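Local coordinates for protein kirola (Actinidia deliciosa, PDB 4IH2) that is a kiwifruit allergen of the Bet v 1-like major latex protein family and probably binds small hydrophobic ligands in an internal cavity, at residues 41-46 and 57-62. Numbering follows the deposited sequence.
Sequences GVDLLE and FFKYTI
Gly41, Val42 and Asp43 pair in antiparallel register with Lys59, Phe58 and Phe57, the short axes running 173° apart in direction and 4.7 Å from each other at their closest. Gly41 with Lys59 and Asp43 with Phe57 are the hydrogen-bonded pairs, each closed by two backbone bonds: Asp43 N reaches Phe57 O at 2.8 Å, nearly straight and in the carbonyl plane, whereas the Gly41 N to Lys59 O bond is more bent, 144° at the hydrogen. Between them lies the non-hydrogen-bonded pair Val42 and Phe58, which point together to one face. Val42 CG1, anti to the backbone N (chi1 -176°), meets Phe58 CE1 at 3.8 Å, an apolar contact oblique to the ring. The other face carries Asp43, Phe57 and Lys59. Here Asp43 OD2 lies 3.9 Å from Phe57 CD2, at the ring edge, with carboxylate and ring nearly coplanar. Lys59 NZ stays 5.5 Å from Asp43 OD2, too far for a salt bridge, though the opposite charges may attract weakly. Farther along, Leu45 CD1 packs on Phe57 CB at 3.7 Å; Leu45 and Glu46 both oppose Val55, a classic beta bulge. Ile31 and Ser32 of helix 30-34 touch Val42, and an unidentified molecule, possibly from the crystallisation liquor, lies close to Phe58. This is the edge hairpin of the seven-stranded antiparallel Bet v 1 sheet, its Val42 and Phe58 face turned toward the probable ligand cavity.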
ATOM      1  N   GLY A  41       9.681   3.850  -8.256  1.00 33.29           N
ATOM      2  CA  GLY A  41       9.240   3.055  -9.419  1.00 32.21           C
ATOM      3  C   GLY A  41       8.118   2.119  -8.991  1.00 28.67           C
ATOM      4  O   GLY A  41       8.102   1.589  -7.863  1.00 24.03           O
ATOM      5  N   VAL A  42       7.129   2.026  -9.866  1.00 28.05           N
ATOM      6  CA  VAL A  42       6.045   1.054  -9.730  1.00 27.15           C
ATOM      7  C   VAL A  42       5.948   0.329 -11.080  1.00 28.01           C
ATOM      8  O   VAL A  42       5.463   0.905 -12.104  1.00 28.73           O
ATOM      9  CB  VAL A  42       4.698   1.726  -9.429  1.00 26.65           C
ATOM     10  CG1 VAL A  42       3.621   0.656  -9.199  1.00 24.69           C
ATOM     11  CG2 VAL A  42       4.791   2.645  -8.198  1.00 26.18           C
ATOM     12  N   ASP A  43       6.431  -0.911 -11.123  1.00 25.91           N
ATOM     13  CA  ASP A  43       6.534  -1.582 -12.426  1.00 27.52           C
ATOM     14  C   ASP A  43       5.675  -2.848 -12.459  1.00 25.71           C
ATOM     15  O   ASP A  43       5.890  -3.808 -11.674  1.00 27.08           O
ATOM     16  CB  ASP A  43       7.999  -1.910 -12.777  1.00 28.59           C
ATOM     17  CG  ASP A  43       8.849  -0.663 -12.819  1.00 32.23           C
ATOM     18  OD1 ASP A  43       8.573   0.230 -13.692  1.00 31.63           O
ATOM     19  OD2 ASP A  43       9.731  -0.563 -11.925  1.00 34.04           O
ATOM     20  N   LEU A  44       4.707  -2.837 -13.377  1.00 25.49           N
ATOM     21  CA  LEU A  44       3.884  -4.017 -13.622  1.00 23.88           C
ATOM     22  C   LEU A  44       4.741  -5.081 -14.261  1.00 23.85           C
ATOM     23  O   LEU A  44       5.460  -4.817 -15.259  1.00 24.70           O
ATOM     24  CB  LEU A  44       2.670  -3.663 -14.478  1.00 24.46           C
ATOM     25  CG  LEU A  44       1.696  -4.833 -14.785  1.00 25.04           C
ATOM     26  CD1 LEU A  44       0.816  -5.256 -13.592  1.00 24.80           C
ATOM     27  CD2 LEU A  44       0.904  -4.490 -16.082  1.00 26.09           C
ATOM     28  N   LEU A  45       4.698  -6.272 -13.674  1.00 24.28           N
ATOM     29  CA  LEU A  45       5.481  -7.389 -14.179  1.00 26.23           C
ATOM     30  C   LEU A  45       4.651  -8.442 -14.887  1.00 26.09           C
ATOM     31  O   LEU A  45       5.088  -9.023 -15.857  1.00 27.19           O
ATOM     32  CB  LEU A  45       6.290  -8.022 -13.042  1.00 26.69           C
ATOM     33  CG  LEU A  45       7.297  -7.125 -12.292  1.00 26.56           C
ATOM     34  CD1 LEU A  45       8.050  -7.910 -11.206  1.00 27.89           C
ATOM     35  CD2 LEU A  45       8.292  -6.437 -13.189  1.00 29.74           C
ATOM     36  N   GLU A  46       3.454  -8.714 -14.388  1.00 25.78           N
ATOM     37  CA  GLU A  46       2.589  -9.737 -14.970  1.00 27.90           C
ATOM     38  C   GLU A  46       1.152  -9.321 -14.739  1.00 26.94           C
ATOM     39  O   GLU A  46       0.813  -8.658 -13.731  1.00 25.03           O
ATOM     40  CB  GLU A  46       2.877 -11.137 -14.408  1.00 29.18           C
ATOM     41  CG  GLU A  46       4.275 -11.701 -14.772  1.00 35.01           C
ATOM     42  CD  GLU A  46       4.627 -11.870 -16.296  1.00 40.57           C
ATOM     43  OE1 GLU A  46       3.851 -11.594 -17.284  1.00 41.17           O
ATOM     44  OE2 GLU A  46       5.752 -12.361 -16.528  1.00 49.27           O
ATOM     45  N   PHE A  57       6.129  -4.585  -9.073  1.00 26.47           N
ATOM     46  CA  PHE A  57       7.435  -4.361  -8.429  1.00 25.98           C
ATOM     47  C   PHE A  57       7.499  -2.930  -7.981  1.00 26.57           C
ATOM     48  O   PHE A  57       7.148  -2.052  -8.719  1.00 26.11           O
ATOM     49  CB  PHE A  57       8.531  -4.677  -9.442  1.00 27.89           C
ATOM     50  CG  PHE A  57       9.923  -4.422  -8.962  1.00 30.44           C
ATOM     51  CD1 PHE A  57      10.516  -5.289  -8.062  1.00 33.51           C
ATOM     52  CD2 PHE A  57      10.649  -3.361  -9.443  1.00 31.91           C
ATOM     53  CE1 PHE A  57      11.814  -5.069  -7.644  1.00 34.74           C
ATOM     54  CE2 PHE A  57      11.952  -3.140  -9.048  1.00 33.79           C
ATOM     55  CZ  PHE A  57      12.535  -3.996  -8.140  1.00 34.73           C
ATOM     56  N   PHE A  58       7.880  -2.706  -6.723  1.00 26.89           N
ATOM     57  CA  PHE A  58       8.043  -1.359  -6.176  1.00 26.97           C
ATOM     58  C   PHE A  58       9.500  -1.097  -5.837  1.00 28.10           C
ATOM     59  O   PHE A  58      10.120  -1.962  -5.197  1.00 27.16           O
ATOM     60  CB  PHE A  58       7.258  -1.263  -4.888  1.00 27.38           C
ATOM     61  CG  PHE A  58       5.791  -1.415  -5.091  1.00 27.83           C
ATOM     62  CD1 PHE A  58       5.022  -0.327  -5.356  1.00 26.79           C
ATOM     63  CD2 PHE A  58       5.184  -2.684  -5.018  1.00 28.88           C
ATOM     64  CE1 PHE A  58       3.653  -0.482  -5.563  1.00 28.00           C
ATOM     65  CE2 PHE A  58       3.840  -2.838  -5.219  1.00 28.18           C
ATOM     66  CZ  PHE A  58       3.075  -1.736  -5.493  1.00 29.02           C
ATOM     67  N   LYS A  59      10.002   0.092  -6.225  1.00 27.39           N
ATOM     68  CA  LYS A  59      11.272   0.661  -5.748  1.00 30.95           C
ATOM     69  C   LYS A  59      10.917   1.824  -4.856  1.00 30.13           C
ATOM     70  O   LYS A  59      10.209   2.728  -5.304  1.00 28.72           O
ATOM     71  CB  LYS A  59      12.100   1.197  -6.924  1.00 35.17           C
ATOM     72  CG  LYS A  59      12.586   0.099  -7.853  1.00 41.32           C
ATOM     73  CD  LYS A  59      12.974   0.582  -9.266  1.00 48.07           C
ATOM     74  CE  LYS A  59      14.041   1.684  -9.243  1.00 53.09           C
ATOM     75  NZ  LYS A  59      13.675   2.830 -10.156  1.00 58.91           N
ATOM     76  N   TYR A  60      11.305   1.758  -3.579  1.00 29.87           N
ATOM     77  CA  TYR A  60      10.890   2.759  -2.601  1.00 30.97           C
ATOM     78  C   TYR A  60      12.011   3.068  -1.601  1.00 34.08           C
ATOM     79  O   TYR A  60      12.989   2.310  -1.494  1.00 35.60           O
ATOM     80  CB  TYR A  60       9.560   2.350  -1.885  1.00 29.82           C
ATOM     81  CG  TYR A  60       9.624   1.143  -0.974  1.00 30.65           C
ATOM     82  CD1 TYR A  60       9.646  -0.142  -1.491  1.00 30.28           C
ATOM     83  CD2 TYR A  60       9.668   1.288   0.398  1.00 32.39           C
ATOM     84  CE1 TYR A  60       9.700  -1.243  -0.660  1.00 32.13           C
ATOM     85  CE2 TYR A  60       9.718   0.196   1.241  1.00 32.91           C
ATOM     86  CZ  TYR A  60       9.722  -1.065   0.705  1.00 33.07           C
ATOM     87  OH  TYR A  60       9.784  -2.144   1.528  1.00 36.02           O
ATOM     88  N   THR A  61      11.860   4.195  -0.891  1.00 35.74           N
ATOM     89  CA  THR A  61      12.851   4.617   0.114  1.00 35.35           C
ATOM     90  C   THR A  61      12.179   4.704   1.460  1.00 35.97           C
ATOM     91  O   THR A  61      11.089   5.250   1.579  1.00 34.69           O
ATOM     92  CB  THR A  61      13.519   5.949  -0.284  1.00 36.05           C
ATOM     93  OG1 THR A  61      14.157   5.776  -1.569  1.00 40.75           O
ATOM     94  CG2 THR A  61      14.572   6.374   0.740  1.00 38.96           C
ATOM     95  N   ILE A  62      12.838   4.156   2.464  1.00 36.98           N
ATOM     96  CA  ILE A  62      12.366   4.161   3.838  1.00 40.01           C
ATOM     97  C   ILE A  62      13.568   4.613   4.670  1.00 39.92           C
ATOM     98  O   ILE A  62      14.621   3.975   4.600  1.00 38.28           O
ATOM     99  CB  ILE A  62      11.974   2.707   4.251  1.00 42.60           C
ATOM    100  CG1 ILE A  62      10.460   2.516   4.127  1.00 43.43           C
ATOM    101  CG2 ILE A  62      12.394   2.439   5.699  1.00 45.67           C
ATOM    102  CD1 ILE A  62       9.735   3.056   5.348  1.00 45.96           C
TER